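Cryptic loci regulator 2 (PDB 5IKJ) promotes transcriptional silencing in fission yeast heterochromatin, acting upstream of histone deacetylases and being required for nucleosome positioning and for silencing by the SHREC complex. Local coordinates at residues A[132-144]-A[351-363]. Sequence-based numbering, arbitrary orientation.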
loop_
_atom_site.group_PDB
_atom_site.type_symbol
_atom_site.label_atom_id
_atom_site.label_comp_id
_atom_site.label_asym_id
_atom_site.label_seq_id
_atom_site.Cartn_x
_atom_site.Cartn_y
_atom_site.Cartn_z
ATOM N N GLN A 132 -2.620 22.662 12.946
ATOM C CA GLN A 132 -2.459 22.223 11.566
ATOM C C GLN A 132 -1.861 23.299 10.658
ATOM O O GLN A 132 -1.931 24.484 10.963
ATOM C CB GLN A 132 -3.823 21.802 11.018
ATOM C CG GLN A 132 -4.604 20.910 11.969
ATOM C CD GLN A 132 -6.059 20.747 11.575
ATOM O OE1 GLN A 132 -6.595 21.532 10.795
ATOM N NE2 GLN A 132 -6.708 19.724 12.119
ATOM N N ILE A 133 -1.280 22.877 9.538
ATOM C CA ILE A 133 -0.690 23.798 8.569
ATOM C C ILE A 133 -1.354 23.648 7.201
ATOM O O ILE A 133 -1.507 22.535 6.707
ATOM C CB ILE A 133 0.814 23.540 8.397
ATOM C CG1 ILE A 133 1.551 23.772 9.710
ATOM C CG2 ILE A 133 1.387 24.437 7.313
ATOM C CD1 ILE A 133 3.052 23.656 9.582
ATOM N N TYR A 134 -1.746 24.764 6.590
ATOM C CA TYR A 134 -2.384 24.725 5.269
ATOM C C TYR A 134 -1.316 24.833 4.194
ATOM O O TYR A 134 -0.354 25.584 4.330
ATOM C CB TYR A 134 -3.530 25.711 5.184
ATOM C CG TYR A 134 -4.679 25.182 6.005
ATOM C CD1 TYR A 134 -4.624 25.198 7.390
ATOM C CD2 TYR A 134 -5.778 24.597 5.403
ATOM C CE1 TYR A 134 -5.653 24.688 8.151
ATOM C CE2 TYR A 134 -6.814 24.086 6.156
ATOM C CZ TYR A 134 -6.746 24.135 7.529
ATOM O OH TYR A 134 -7.777 23.627 8.282
ATOM N N LEU A 135 -1.482 24.037 3.145
ATOM C CA LEU A 135 -0.441 23.848 2.148
ATOM C C LEU A 135 -1.068 23.476 0.815
ATOM O O LEU A 135 -2.102 22.805 0.766
ATOM C CB LEU A 135 0.524 22.742 2.595
ATOM C CG LEU A 135 2.002 23.055 2.824
ATOM C CD1 LEU A 135 2.203 24.274 3.714
ATOM C CD2 LEU A 135 2.654 21.831 3.446
ATOM N N THR A 136 -0.431 23.914 -0.267
ATOM C CA THR A 136 -0.827 23.470 -1.595
ATOM C C THR A 136 -0.388 22.026 -1.821
ATOM O O THR A 136 0.653 21.584 -1.327
ATOM C CB THR A 136 -0.226 24.374 -2.676
ATOM O OG1 THR A 136 -0.532 23.841 -3.971
ATOM C CG2 THR A 136 1.289 24.486 -2.524
ATOM N N ASP A 137 -1.199 21.287 -2.577
ATOM C CA ASP A 137 -0.939 19.880 -2.850
ATOM C C ASP A 137 -0.206 19.653 -4.165
ATOM O O ASP A 137 0.053 18.499 -4.524
ATOM C CB ASP A 137 -2.253 19.089 -2.848
ATOM C CG ASP A 137 -3.304 19.699 -3.754
ATOM O OD1 ASP A 137 -2.933 20.447 -4.681
ATOM O OD2 ASP A 137 -4.504 19.426 -3.538
ATOM N N SER A 138 0.132 20.715 -4.893
ATOM C CA SER A 138 0.936 20.604 -6.108
ATOM C C SER A 138 2.399 20.631 -5.686
ATOM O O SER A 138 2.966 21.697 -5.435
ATOM C CB SER A 138 0.609 21.728 -7.083
ATOM O OG SER A 138 0.931 22.993 -6.530
ATOM N N PHE A 139 3.014 19.450 -5.609
ATOM C CA PHE A 139 4.355 19.342 -5.051
ATOM C C PHE A 139 5.436 19.852 -5.993
ATOM O O PHE A 139 6.595 19.949 -5.578
ATOM C CB PHE A 139 4.633 17.892 -4.660
ATOM C CG PHE A 139 3.564 17.290 -3.798
ATOM C CD1 PHE A 139 3.296 17.812 -2.543
ATOM C CD2 PHE A 139 2.823 16.208 -4.241
ATOM C CE1 PHE A 139 2.308 17.265 -1.746
ATOM C CE2 PHE A 139 1.835 15.655 -3.447
ATOM C CZ PHE A 139 1.578 16.185 -2.198
ATOM N N GLU A 140 5.090 20.185 -7.239
ATOM C CA GLU A 140 6.066 20.767 -8.153
ATOM C C GLU A 140 6.562 22.131 -7.691
ATOM O O GLU A 140 7.562 22.618 -8.230
ATOM C CB GLU A 140 5.467 20.884 -9.558
ATOM C CG GLU A 140 5.188 19.545 -10.227
ATOM C CD GLU A 140 5.080 19.656 -11.736
ATOM O OE1 GLU A 140 4.450 20.619 -12.221
ATOM O OE2 GLU A 140 5.633 18.781 -12.438
ATOM N N ASN A 141 5.901 22.750 -6.712
ATOM C CA ASN A 141 6.300 24.062 -6.223
ATOM C C ASN A 141 7.227 24.001 -5.017
ATOM O O ASN A 141 7.931 24.981 -4.747
ATOM C CB ASN A 141 5.063 24.886 -5.852
ATOM C CG ASN A 141 4.464 25.607 -7.041
ATOM O OD1 ASN A 141 4.503 25.113 -8.168
ATOM N ND2 ASN A 141 3.914 26.790 -6.797
ATOM N N TYR A 142 7.248 22.887 -4.290
ATOM C CA TYR A 142 8.084 22.787 -3.104
ATOM C C TYR A 142 9.556 22.929 -3.480
ATOM O O TYR A 142 9.970 22.652 -4.608
ATOM C CB TYR A 142 7.855 21.454 -2.390
ATOM C CG TYR A 142 6.508 21.326 -1.711
ATOM C CD1 TYR A 142 5.329 21.460 -2.429
ATOM C CD2 TYR A 142 6.417 21.053 -0.350
ATOM C CE1 TYR A 142 4.098 21.334 -1.815
ATOM C CE2 TYR A 142 5.189 20.925 0.273
ATOM C CZ TYR A 142 4.033 21.068 -0.466
ATOM O OH TYR A 142 2.808 20.944 0.146
ATOM N N TYR A 143 10.353 23.367 -2.510
ATOM C CA TYR A 143 11.775 23.571 -2.736
ATOM C C TYR A 143 12.480 23.624 -1.390
ATOM O O TYR A 143 11.890 24.020 -0.381
ATOM C CB TYR A 143 12.039 24.855 -3.528
ATOM C CG TYR A 143 11.909 26.117 -2.708
ATOM C CD1 TYR A 143 10.673 26.719 -2.514
ATOM C CD2 TYR A 143 13.025 26.707 -2.130
ATOM C CE1 TYR A 143 10.553 27.875 -1.765
ATOM C CE2 TYR A 143 12.915 27.860 -1.381
ATOM C CZ TYR A 143 11.677 28.442 -1.201
ATOM O OH TYR A 143 11.567 29.592 -0.452
ATOM N N LEU A 144 13.747 23.220 -1.388
ATOM C CA LEU A 144 14.564 23.275 -0.180
ATOM C C LEU A 144 14.907 24.725 0.132
ATOM O O LEU A 144 15.618 25.384 -0.635
ATOM C CB LEU A 144 15.833 22.446 -0.359
ATOM C CG LEU A 144 15.867 21.091 0.351
ATOM C CD1 LEU A 144 14.657 20.243 -0.021
ATOM C CD2 LEU A 144 17.157 20.357 0.018
ATOM N N PRO A 351 -2.634 14.571 11.900
ATOM C CA PRO A 351 -2.240 15.170 10.619
ATOM C C PRO A 351 -1.908 16.646 10.778
ATOM O O PRO A 351 -2.695 17.424 11.323
ATOM C CB PRO A 351 -3.471 14.953 9.734
ATOM C CG PRO A 351 -4.156 13.772 10.319
ATOM C CD PRO A 351 -3.901 13.825 11.797
ATOM N N LYS A 352 -0.723 17.030 10.304
ATOM C CA LYS A 352 -0.223 18.388 10.474
ATOM C C LYS A 352 -0.337 19.235 9.216
ATOM O O LYS A 352 -0.473 20.459 9.319
ATOM C CB LYS A 352 1.245 18.356 10.919
ATOM C CG LYS A 352 1.729 19.647 11.565
ATOM C CD LYS A 352 3.247 19.779 11.508
ATOM C CE LYS A 352 3.969 18.592 12.140
ATOM N NZ LYS A 352 3.711 18.468 13.601
ATOM N N PHE A 353 -0.287 18.623 8.037
ATOM C CA PHE A 353 -0.337 19.340 6.771
ATOM C C PHE A 353 -1.634 18.997 6.049
ATOM O O PHE A 353 -1.988 17.819 5.928
ATOM C CB PHE A 353 0.865 18.983 5.894
ATOM C CG PHE A 353 2.194 19.176 6.571
ATOM C CD1 PHE A 353 2.744 20.440 6.709
ATOM C CD2 PHE A 353 2.899 18.088 7.059
ATOM C CE1 PHE A 353 3.968 20.616 7.327
ATOM C CE2 PHE A 353 4.125 18.258 7.678
ATOM C CZ PHE A 353 4.660 19.523 7.812
ATOM N N HIS A 354 -2.335 20.024 5.572
ATOM C CA HIS A 354 -3.604 19.851 4.881
ATOM C C HIS A 354 -3.603 20.673 3.599
ATOM O O HIS A 354 -2.747 21.535 3.384
ATOM C CB HIS A 354 -4.785 20.262 5.771
ATOM C CG HIS A 354 -4.870 19.498 7.055
ATOM N ND1 HIS A 354 -3.906 19.582 8.035
ATOM C CD2 HIS A 354 -5.804 18.634 7.518
ATOM C CE1 HIS A 354 -4.241 18.802 9.048
ATOM N NE2 HIS A 354 -5.389 18.215 8.760
ATOM N N ASP A 355 -4.584 20.395 2.744
ATOM C CA ASP A 355 -4.723 21.125 1.492
ATOM C C ASP A 355 -5.243 22.531 1.764
ATOM O O ASP A 355 -6.285 22.707 2.404
ATOM C CB ASP A 355 -5.670 20.383 0.551
ATOM C CG ASP A 355 -5.500 20.797 -0.898
ATOM O OD1 ASP A 355 -4.351 21.052 -1.314
ATOM O OD2 ASP A 355 -6.516 20.865 -1.620
ATOM N N GLU A 356 -4.516 23.539 1.272
ATOM C CA GLU A 356 -4.863 24.919 1.593
ATOM C C GLU A 356 -6.174 25.344 0.941
ATOM O O GLU A 356 -6.874 26.212 1.476
ATOM C CB GLU A 356 -3.734 25.862 1.172
ATOM C CG GLU A 356 -3.549 26.009 -0.332
ATOM C CD GLU A 356 -2.464 27.009 -0.685
ATOM O OE1 GLU A 356 -1.847 27.571 0.244
ATOM O OE2 GLU A 356 -2.232 27.238 -1.891
ATOM N N ASN A 357 -6.523 24.756 -0.204
ATOM C CA ASN A 357 -7.730 25.147 -0.918
ATOM C C ASN A 357 -8.940 24.286 -0.580
ATOM O O ASN A 357 -10.069 24.690 -0.882
ATOM C CB ASN A 357 -7.492 25.097 -2.431
ATOM C CG ASN A 357 -6.612 26.232 -2.922
ATOM O OD1 ASN A 357 -6.309 27.164 -2.177
ATOM N ND2 ASN A 357 -6.210 26.165 -4.185
ATOM N N TYR A 358 -8.740 23.117 0.034
ATOM C CA TYR A 358 -9.851 22.226 0.343
ATOM C C TYR A 358 -9.735 21.541 1.698
ATOM O O TYR A 358 -10.666 20.827 2.084
ATOM C CB TYR A 358 -9.991 21.153 -0.752
ATOM C CG TYR A 358 -10.550 21.681 -2.055
ATOM C CD1 TYR A 358 -9.743 22.360 -2.958
ATOM C CD2 TYR A 358 -11.886 21.495 -2.382
ATOM C CE1 TYR A 358 -10.251 22.843 -4.148
ATOM C CE2 TYR A 358 -12.402 21.971 -3.570
ATOM C CZ TYR A 358 -11.581 22.646 -4.450
ATOM O OH TYR A 358 -12.091 23.124 -5.636
ATOM N N SER A 359 -8.635 21.725 2.427
ATOM C CA SER A 359 -8.471 21.155 3.764
ATOM C C SER A 359 -8.450 19.627 3.736
ATOM O O SER A 359 -8.807 18.973 4.719
ATOM C CB SER A 359 -9.564 21.652 4.715
ATOM O OG SER A 359 -9.478 23.054 4.896
ATOM N N ILE A 360 -8.039 19.046 2.615
ATOM C CA ILE A 360 -7.827 17.594 2.563
ATOM C C ILE A 360 -6.555 17.255 3.332
ATOM O O ILE A 360 -5.538 17.955 3.170
ATOM C CB ILE A 360 -7.736 17.123 1.108
ATOM C CG1 ILE A 360 -9.036 17.428 0.358
ATOM C CG2 ILE A 360 -7.449 15.624 1.037
ATOM C CD1 ILE A 360 -8.907 17.326 -1.146
ATOM N N PRO A 361 -6.542 16.213 4.169
ATOM C CA PRO A 361 -5.322 15.899 4.925
ATOM C C PRO A 361 -4.306 15.206 4.028
ATOM O O PRO A 361 -4.639 14.261 3.309
ATOM C CB PRO A 361 -5.822 14.967 6.034
ATOM C CG PRO A 361 -6.973 14.251 5.404
ATOM C CD PRO A 361 -7.602 15.216 4.412
ATOM N N LEU A 362 -3.064 15.683 4.064
ATOM C CA LEU A 362 -2.022 15.083 3.244
ATOM C C LEU A 362 -1.717 13.666 3.715
ATOM O O LEU A 362 -1.765 13.356 4.908
ATOM C CB LEU A 362 -0.748 15.929 3.284
ATOM C CG LEU A 362 -0.766 17.280 2.564
ATOM C CD1 LEU A 362 0.630 17.888 2.576
ATOM C CD2 LEU A 362 -1.274 17.156 1.128
ATOM N N THR A 363 -1.412 12.799 2.754
ATOM C CA THR A 363 -1.022 11.424 3.036
ATOM C C THR A 363 0.479 11.385 3.291
ATOM O O THR A 363 1.272 11.717 2.404
ATOM C CB THR A 363 -1.396 10.507 1.873
ATOM O OG1 THR A 363 -2.814 10.543 1.666
ATOM C CG2 THR A 363 -0.965 9.070 2.151
#
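Gln132 lays its extended side chain over one face of the His354 imidazole. Its CB and CG each lie 3.6 Å from His354 CE1, CD lies over the CE1-NE2 side of the ring, OE1 sits 4.0 Å above the ring plane toward the rim, and Gln132 NE2 is 3.9 Å from His354 NE2; the amide and ring planes are 26° apart. With CG anti to its carbonyl carbon (chi1 -59°), the His354 ring is turned toward 132-144, against the Gln132 chain. His354 ND1 is buried with no partner in the model. Without the imidazole, as with an alanine here, the Gln132 amide would probably lose the surface it stacks on and be free to turn. The backbones of 133-135 and 353-355 pair as a two-stranded parallel sheet, joining segments more than 200 residues apart. Ile133 N donates to Lys352 O (2.6 Å) and Ile133 O accepts from His354 N (2.9 Å); the bond from Leu135 N to His354 O is weak. Glu356 N binds Leu135 O from above the carbonyl plane. Leu135 CD2 packs 3.5 Å from Phe353 CD1, on the side where another protein chain adds apolar cover. Past the strands, Asp137 OD2 comes 2.8 Å from Asp355 OD1, a like-charge approach probably eased by the salt bridge from Asp137 to Lys83.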